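Local coordinates for protein isomaltodextranase (Arthrobacter globiformis, PDB 5AWO) that hydrolyses alpha-1,6-glucosidic linkages of dextran, removing successive isomaltose units from the non-reducing ends of the chains, at residues Ile422-Val436 / Arg443-Leu455. Sequence-based numbering, arbitrary orientation.
With PO4 (phosphate ion), chain B.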
ATOM      1  N   ILE A 422      -3.563  -5.245  23.512  1.00 16.16           N
ATOM      2  CA  ILE A 422      -2.694  -6.137  22.759  1.00 17.07           C
ATOM      3  C   ILE A 422      -1.642  -6.676  23.732  1.00 17.85           C
ATOM      4  O   ILE A 422      -0.900  -5.922  24.355  1.00 17.85           O
ATOM      5  CB  ILE A 422      -2.050  -5.430  21.542  1.00 17.90           C
ATOM      6  CG1 ILE A 422      -3.071  -5.353  20.391  1.00 18.67           C
ATOM      7  CG2 ILE A 422      -0.794  -6.154  21.049  1.00 18.24           C
ATOM      8  CD1 ILE A 422      -3.387  -6.676  19.755  1.00 20.41           C
ATOM      9  N   ASP A 423      -1.605  -7.999  23.831  1.00 18.77           N
ATOM     10  CA  ASP A 423      -0.684  -8.691  24.718  1.00 18.94           C
ATOM     11  C   ASP A 423       0.525  -9.148  23.923  1.00 18.68           C
ATOM     12  O   ASP A 423       0.384  -9.750  22.837  1.00 17.60           O
ATOM     13  CB  ASP A 423      -1.395  -9.890  25.323  1.00 18.94           C
ATOM     14  CG  ASP A 423      -0.565 -10.551  26.400  1.00 20.19           C
ATOM     15  OD1 ASP A 423       0.357 -11.354  26.083  1.00 22.81           O
ATOM     16  OD2 ASP A 423      -0.810 -10.238  27.570  1.00 21.29           O
ATOM     17  N   PHE A 424       1.716  -8.817  24.403  1.00 19.31           N
ATOM     18  CA  PHE A 424       2.923  -9.001  23.608  1.00 20.35           C
ATOM     19  C   PHE A 424       3.289 -10.463  23.398  1.00 20.60           C
ATOM     20  O   PHE A 424       3.903 -10.789  22.386  1.00 21.05           O
ATOM     21  CB  PHE A 424       4.115  -8.203  24.161  1.00 20.76           C
ATOM     22  CG  PHE A 424       3.839  -6.716  24.322  1.00 20.23           C
ATOM     23  CD1 PHE A 424       2.875  -6.080  23.536  1.00 20.75           C
ATOM     24  CD2 PHE A 424       4.496  -5.960  25.289  1.00 20.24           C
ATOM     25  CE1 PHE A 424       2.635  -4.723  23.682  1.00 19.55           C
ATOM     26  CE2 PHE A 424       4.257  -4.603  25.423  1.00 20.43           C
ATOM     27  CZ  PHE A 424       3.316  -3.989  24.631  1.00 21.43           C
ATOM     28  N   ALA A 425       2.899 -11.311  24.344  1.00 20.55           N
ATOM     29  CA  ALA A 425       3.094 -12.758  24.207  1.00 21.21           C
ATOM     30  C   ALA A 425       1.944 -13.397  23.449  1.00 21.10           C
ATOM     31  O   ALA A 425       2.172 -14.018  22.398  1.00 22.83           O
ATOM     32  CB  ALA A 425       3.267 -13.411  25.576  1.00 21.23           C
ATOM     33  N   LYS A 426       0.722 -13.229  23.941  1.00 20.18           N
ATOM     34  CA  LYS A 426      -0.415 -13.958  23.415  1.00 20.58           C
ATOM     35  C   LYS A 426      -0.859 -13.491  22.034  1.00 19.59           C
ATOM     36  O   LYS A 426      -1.339 -14.285  21.239  1.00 18.97           O
ATOM     37  CB  LYS A 426      -1.589 -13.889  24.366  1.00 22.26           C
ATOM     38  CG  LYS A 426      -1.271 -14.558  25.696  1.00 25.82           C
ATOM     39  CD  LYS A 426      -2.499 -14.692  26.572  1.00 30.02           C
ATOM     40  CE  LYS A 426      -2.833 -13.384  27.267  1.00 31.47           C
ATOM     41  NZ  LYS A 426      -3.783 -13.593  28.400  1.00 34.35           N
ATOM     42  N   ASP A 427      -0.750 -12.195  21.784  1.00 18.32           N
ATOM     43  CA  ASP A 427      -1.152 -11.647  20.499  1.00 18.01           C
ATOM     44  C   ASP A 427       0.020 -11.500  19.544  1.00 17.85           C
ATOM     45  O   ASP A 427      -0.049 -11.992  18.405  1.00 19.13           O
ATOM     46  CB  ASP A 427      -1.875 -10.298  20.697  1.00 17.09           C
ATOM     47  CG  ASP A 427      -3.149 -10.423  21.489  1.00 18.75           C
ATOM     48  OD1 ASP A 427      -3.937 -11.352  21.241  1.00 19.19           O
ATOM     49  OD2 ASP A 427      -3.399  -9.564  22.378  1.00 18.54           O
ATOM     50  N   LEU A 428       1.115 -10.859  19.965  1.00 17.68           N
ATOM     51  CA  LEU A 428       2.259 -10.624  19.065  1.00 18.46           C
ATOM     52  C   LEU A 428       3.215 -11.816  18.929  1.00 19.88           C
ATOM     53  O   LEU A 428       3.871 -11.950  17.909  1.00 20.33           O
ATOM     54  CB  LEU A 428       3.041  -9.374  19.462  1.00 18.78           C
ATOM     55  CG  LEU A 428       2.226  -8.064  19.552  1.00 19.20           C
ATOM     56  CD1 LEU A 428       3.147  -6.899  19.813  1.00 19.66           C
ATOM     57  CD2 LEU A 428       1.349  -7.826  18.325  1.00 19.61           C
ATOM     58  N   GLY A 429       3.290 -12.656  19.960  1.00 20.56           N
ATOM     59  CA  GLY A 429       4.135 -13.870  19.900  1.00 20.58           C
ATOM     60  C   GLY A 429       5.568 -13.611  20.322  1.00 21.20           C
ATOM     61  O   GLY A 429       6.494 -14.235  19.807  1.00 21.21           O
ATOM     62  N   LEU A 430       5.761 -12.665  21.231  1.00 20.80           N
ATOM     63  CA  LEU A 430       7.090 -12.324  21.747  1.00 22.05           C
ATOM     64  C   LEU A 430       7.308 -12.962  23.111  1.00 22.77           C
ATOM     65  O   LEU A 430       6.359 -13.243  23.832  1.00 22.06           O
ATOM     66  CB  LEU A 430       7.241 -10.817  21.883  1.00 22.15           C
ATOM     67  CG  LEU A 430       6.854  -9.998  20.663  1.00 22.00           C
ATOM     68  CD1 LEU A 430       7.052  -8.535  21.008  1.00 22.14           C
ATOM     69  CD2 LEU A 430       7.658 -10.415  19.445  1.00 21.26           C
ATOM     70  N   ALA A 431       8.578 -13.175  23.455  1.00 24.09           N
ATOM     71  CA  ALA A 431       8.953 -13.782  24.730  1.00 26.61           C
ATOM     72  C   ALA A 431       9.499 -12.737  25.723  1.00 28.28           C
ATOM     73  O   ALA A 431       9.788 -13.074  26.877  1.00 31.44           O
ATOM     74  CB  ALA A 431      10.004 -14.860  24.485  1.00 26.44           C
ATOM     75  N   THR A 432       9.632 -11.486  25.266  1.00 26.65           N
ATOM     76  CA  THR A 432      10.445 -10.440  25.909  1.00 27.25           C
ATOM     77  C   THR A 432       9.710  -9.292  26.600  1.00 27.23           C
ATOM     78  O   THR A 432      10.332  -8.514  27.314  1.00 27.37           O
ATOM     79  CB  THR A 432      11.291  -9.701  24.856  1.00 27.78           C
ATOM     80  OG1 THR A 432      10.433  -9.174  23.822  1.00 27.36           O
ATOM     81  CG2 THR A 432      12.316 -10.628  24.231  1.00 29.13           C
ATOM     82  N   GLY A 433       8.424  -9.125  26.323  1.00 26.00           N
ATOM     83  CA  GLY A 433       7.769  -7.835  26.666  1.00 23.03           C
ATOM     84  C   GLY A 433       8.430  -6.701  25.908  1.00 23.32           C
ATOM     85  O   GLY A 433       9.123  -6.919  24.907  1.00 23.45           O
ATOM     86  N   GLY A 434       8.177  -5.461  26.332  1.00 19.85           N
ATOM     87  CA  GLY A 434       8.810  -4.330  25.703  1.00 20.44           C
ATOM     88  C   GLY A 434       8.522  -3.025  26.406  1.00 18.03           C
ATOM     89  O   GLY A 434       7.552  -2.935  27.161  1.00 18.58           O
ATOM     90  N   ASN A 435       9.397  -2.052  26.183  1.00 19.24           N
ATOM     91  CA  ASN A 435       9.163  -0.690  26.639  1.00 20.18           C
ATOM     92  C   ASN A 435       7.993  -0.129  25.815  1.00 19.77           C
ATOM     93  O   ASN A 435       7.960  -0.317  24.588  1.00 20.30           O
ATOM     94  CB  ASN A 435      10.392   0.178  26.425  1.00 21.19           C
ATOM     95  CG  ASN A 435      10.122   1.642  26.703  1.00 23.57           C
ATOM     96  OD1 ASN A 435       9.704   2.404  25.807  1.00 25.05           O
ATOM     97  ND2 ASN A 435      10.310   2.047  27.955  1.00 25.00           N
ATOM     98  N   VAL A 436       7.071   0.552  26.493  1.00 18.95           N
ATOM     99  CA  VAL A 436       5.858   1.074  25.819  1.00 18.41           C
ATOM    100  C   VAL A 436       5.845   2.588  25.939  1.00 17.43           C
ATOM    101  O   VAL A 436       5.998   3.125  27.048  1.00 18.66           O
ATOM    102  CB  VAL A 436       4.582   0.464  26.423  1.00 17.86           C
ATOM    103  CG1 VAL A 436       3.334   1.004  25.718  1.00 17.60           C
ATOM    104  CG2 VAL A 436       4.609  -1.047  26.312  1.00 19.96           C
ATOM    105  N   ARG A 443       4.702   9.902  26.335  1.00 15.50           N
ATOM    106  CA  ARG A 443       4.911   9.417  27.707  1.00 16.14           C
ATOM    107  C   ARG A 443       5.480   8.002  27.674  1.00 16.76           C
ATOM    108  O   ARG A 443       4.931   7.113  27.031  1.00 17.01           O
ATOM    109  CB  ARG A 443       3.586   9.405  28.465  1.00 16.22           C
ATOM    110  CG  ARG A 443       3.705   8.858  29.884  1.00 16.36           C
ATOM    111  CD  ARG A 443       2.395   8.809  30.659  1.00 17.08           C
ATOM    112  NE  ARG A 443       1.942  10.140  31.067  1.00 16.87           N
ATOM    113  CZ  ARG A 443       2.387  10.815  32.134  1.00 17.60           C
ATOM    114  NH1 ARG A 443       3.296  10.285  32.955  1.00 17.81           N
ATOM    115  NH2 ARG A 443       1.900  12.014  32.381  1.00 17.72           N
ATOM    116  N   ASN A 444       6.570   7.788  28.409  1.00 16.97           N
ATOM    117  CA  ASN A 444       7.145   6.482  28.583  1.00 18.72           C
ATOM    118  C   ASN A 444       6.364   5.793  29.681  1.00 18.94           C
ATOM    119  O   ASN A 444       6.292   6.313  30.802  1.00 19.99           O
ATOM    120  CB  ASN A 444       8.604   6.684  29.012  1.00 20.40           C
ATOM    121  CG  ASN A 444       9.385   5.394  29.135  1.00 24.50           C
ATOM    122  OD1 ASN A 444       8.858   4.286  29.000  1.00 28.43           O
ATOM    123  ND2 ASN A 444      10.685   5.541  29.421  1.00 27.96           N
ATOM    124  N   LEU A 445       5.776   4.638  29.380  1.00 18.98           N
ATOM    125  CA  LEU A 445       5.029   3.850  30.350  1.00 20.02           C
ATOM    126  C   LEU A 445       5.895   2.742  30.945  1.00 21.53           C
ATOM    127  O   LEU A 445       5.400   1.990  31.794  1.00 23.44           O
ATOM    128  CB  LEU A 445       3.784   3.210  29.706  1.00 21.08           C
ATOM    129  CG  LEU A 445       2.742   4.121  29.042  1.00 23.34           C
ATOM    130  CD1 LEU A 445       1.514   3.315  28.635  1.00 24.24           C
ATOM    131  CD2 LEU A 445       2.315   5.247  29.951  1.00 25.16           C
ATOM    132  N   GLY A 446       7.132   2.631  30.474  1.00 21.02           N
ATOM    133  CA  GLY A 446       8.081   1.653  30.986  1.00 21.95           C
ATOM    134  C   GLY A 446       7.906   0.273  30.372  1.00 22.52           C
ATOM    135  O   GLY A 446       7.183   0.082  29.390  1.00 21.04           O
ATOM    136  N   MET A 447       8.584  -0.697  30.961  1.00 21.73           N
ATOM    137  CA  MET A 447       8.575  -2.079  30.517  1.00 22.71           C
ATOM    138  C   MET A 447       7.239  -2.715  30.850  1.00 21.10           C
ATOM    139  O   MET A 447       6.760  -2.611  31.972  1.00 23.92           O
ATOM    140  CB  MET A 447       9.693  -2.830  31.256  1.00 24.85           C
ATOM    141  CG  MET A 447       9.893  -4.261  30.817  1.00 28.15           C
ATOM    142  SD  MET A 447      10.347  -4.440  29.080  1.00 30.41           S
ATOM    143  CE  MET A 447      11.440  -3.069  28.768  1.00 30.73           C
ATOM    144  N   ASP A 448       6.606  -3.360  29.874  1.00 20.28           N
ATOM    145  CA  ASP A 448       5.307  -3.969  30.101  1.00 20.00           C
ATOM    146  C   ASP A 448       5.182  -5.224  29.248  1.00 19.76           C
ATOM    147  O   ASP A 448       6.035  -5.483  28.387  1.00 20.59           O
ATOM    148  CB  ASP A 448       4.169  -2.986  29.737  1.00 19.78           C
ATOM    149  CG  ASP A 448       2.928  -3.137  30.610  1.00 22.55           C
ATOM    150  OD1 ASP A 448       2.591  -4.261  31.056  1.00 24.19           O
ATOM    151  OD2 ASP A 448       2.270  -2.109  30.883  1.00 21.95           O
ATOM    152  N   SER A 449       4.123  -5.976  29.531  1.00 19.72           N
ATOM    153  CA  SER A 449       3.758  -7.202  28.837  1.00 20.57           C
ATOM    154  C   SER A 449       2.618  -7.001  27.861  1.00 21.05           C
ATOM    155  O   SER A 449       2.260  -7.928  27.138  1.00 19.84           O
ATOM    156  CB  SER A 449       3.316  -8.278  29.842  1.00 22.10           C
ATOM    157  OG  SER A 449       2.109  -7.939  30.502  1.00 21.35           O
ATOM    158  N   ARG A 450       2.045  -5.798  27.852  1.00 19.31           N
ATOM    159  CA  ARG A 450       0.827  -5.538  27.102  1.00 19.72           C
ATOM    160  C   ARG A 450       0.720  -4.029  26.913  1.00 19.24           C
ATOM    161  O   ARG A 450       1.385  -3.258  27.633  1.00 20.05           O
ATOM    162  CB  ARG A 450      -0.380  -6.097  27.851  1.00 20.05           C
ATOM    163  CG  ARG A 450      -0.571  -5.488  29.237  1.00 20.57           C
ATOM    164  CD  ARG A 450      -1.239  -6.422  30.234  1.00 20.90           C
ATOM    165  NE  ARG A 450      -2.630  -6.723  29.892  1.00 21.29           N
ATOM    166  CZ  ARG A 450      -3.701  -6.026  30.294  1.00 22.60           C
ATOM    167  NH1 ARG A 450      -3.576  -4.921  31.043  1.00 25.32           N
ATOM    168  NH2 ARG A 450      -4.911  -6.435  29.927  1.00 22.54           N
ATOM    169  N   ALA A 451      -0.048  -3.638  25.900  1.00 18.87           N
ATOM    170  CA  ALA A 451      -0.484  -2.256  25.702  1.00 17.79           C
ATOM    171  C   ALA A 451      -2.008  -2.244  25.769  1.00 17.17           C
ATOM    172  O   ALA A 451      -2.683  -3.097  25.159  1.00 17.76           O
ATOM    173  CB  ALA A 451       0.005  -1.760  24.357  1.00 17.44           C
ATOM    174  N   THR A 452      -2.554  -1.285  26.518  1.00 15.72           N
ATOM    175  CA  THR A 452      -3.990  -1.259  26.776  1.00 16.00           C
ATOM    176  C   THR A 452      -4.490   0.175  26.881  1.00 15.93           C
ATOM    177  O   THR A 452      -3.727   1.078  27.212  1.00 16.53           O
ATOM    178  CB  THR A 452      -4.331  -2.033  28.067  1.00 16.68           C
ATOM    179  OG1 THR A 452      -5.748  -2.222  28.210  1.00 15.51           O
ATOM    180  CG2 THR A 452      -3.780  -1.354  29.297  1.00 17.23           C
ATOM    181  N   ALA A 453      -5.764   0.370  26.581  1.00 15.58           N
ATOM    182  CA  ALA A 453      -6.389   1.676  26.736  1.00 15.83           C
ATOM    183  C   ALA A 453      -7.873   1.525  26.909  1.00 15.58           C
ATOM    184  O   ALA A 453      -8.501   0.680  26.257  1.00 15.90           O
ATOM    185  CB  ALA A 453      -6.107   2.546  25.528  1.00 16.28           C
ATOM    186  N   ALA A 454      -8.433   2.343  27.791  1.00 15.27           N
ATOM    187  CA  ALA A 454      -9.864   2.465  27.969  1.00 14.87           C
ATOM    188  C   ALA A 454     -10.276   3.660  27.146  1.00 15.55           C
ATOM    189  O   ALA A 454     -10.036   4.805  27.489  1.00 18.42           O
ATOM    190  CB  ALA A 454     -10.208   2.689  29.444  1.00 15.61           C
ATOM    191  N   LEU A 455     -10.864   3.380  25.983  1.00 14.35           N
ATOM    192  CA  LEU A 455     -11.054   4.377  24.968  1.00 14.43           C
ATOM    193  C   LEU A 455     -12.468   4.904  24.903  1.00 13.65           C
ATOM    194  O   LEU A 455     -13.423   4.128  24.823  1.00 13.61           O
ATOM    195  CB  LEU A 455     -10.725   3.756  23.621  1.00 13.99           C
ATOM    196  CG  LEU A 455      -9.273   3.332  23.406  1.00 14.11           C
ATOM    197  CD1 LEU A 455      -9.107   2.463  22.175  1.00 14.40           C
ATOM    198  CD2 LEU A 455      -8.398   4.554  23.309  1.00 14.48           C
TER
HETATM  199  P   PO4 B 701      -4.223  -9.867  28.228  1.00 22.08           P
HETATM  200  O1  PO4 B 701      -4.057 -11.035  29.197  1.00 25.31           O
HETATM  201  O2  PO4 B 701      -4.549 -10.468  26.846  1.00 22.50           O
HETATM  202  O3  PO4 B 701      -2.964  -9.036  28.146  1.00 21.28           O
HETATM  203  O4  PO4 B 701      -5.368  -8.998  28.673  1.00 22.58           O
HETATM  204  O   HOH W   1       0.618  -9.905  29.954  1.00 26.23           O
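Phe424 turns its CG anti to its carbonyl carbon (chi1 -55°), which carries the ring across the backbone of Ser449-Ala451: Arg450 N lies 3.4 Å above one ring face, toward the rim, and CZ comes within 4.0 Å of Ala451 CB. A flat aromatic suits this place because it lies over the peptide of Arg450 and against the small Ala451. Phe424 N bonds to Ser449 O. With alanine in place of Phe424, the Arg450 peptide would probably lose its cover, the Ala451 methyl one neighbour, and a gap would open between the two strand pairs.

Asn435, with CG anti to the backbone N (chi1 172°), reaches Asn444, whose OD1 accepts from Asn435 ND2 at 2.9 Å. Gly446 N, closing an Asx turn, meets that oxygen from the opposite face of its plane; Gly446 takes a positive phi (83°), where a residue with a CB would be less comfortable. Met447 bends back over the chain, its CE 3.4 Å from Asn435 N. Val436 CG2 packs on Asp448 CB at 4.0 Å.

Arg450 binds a phosphate ion, probably from the crystallisation liquor: NE donates almost straight to O3 (2.9 Å) and NH2 to O4, while Lys426 NZ grips O1. Asp423 OD1 accepts from Lys426 N, three residues on, an Asx motif, while its OD2 lies 2.5 Å from phosphate O3, so close that an acid group probably holds a proton.

One antiparallel ladder pairs Asn435 with Met447 and Gly434 with Asp448; a second, beyond Ser449, pairs Asp423 with Arg450 and Ile422 with Ala451. They belong to the C-terminal beta sandwich: strand 443-448 edges one sheet beside 434-438, strand 450-455 pairs with 418-423, and between them Phe424, Val436 and Ala451 rest on Val465 and Phe463 of strand 460-466.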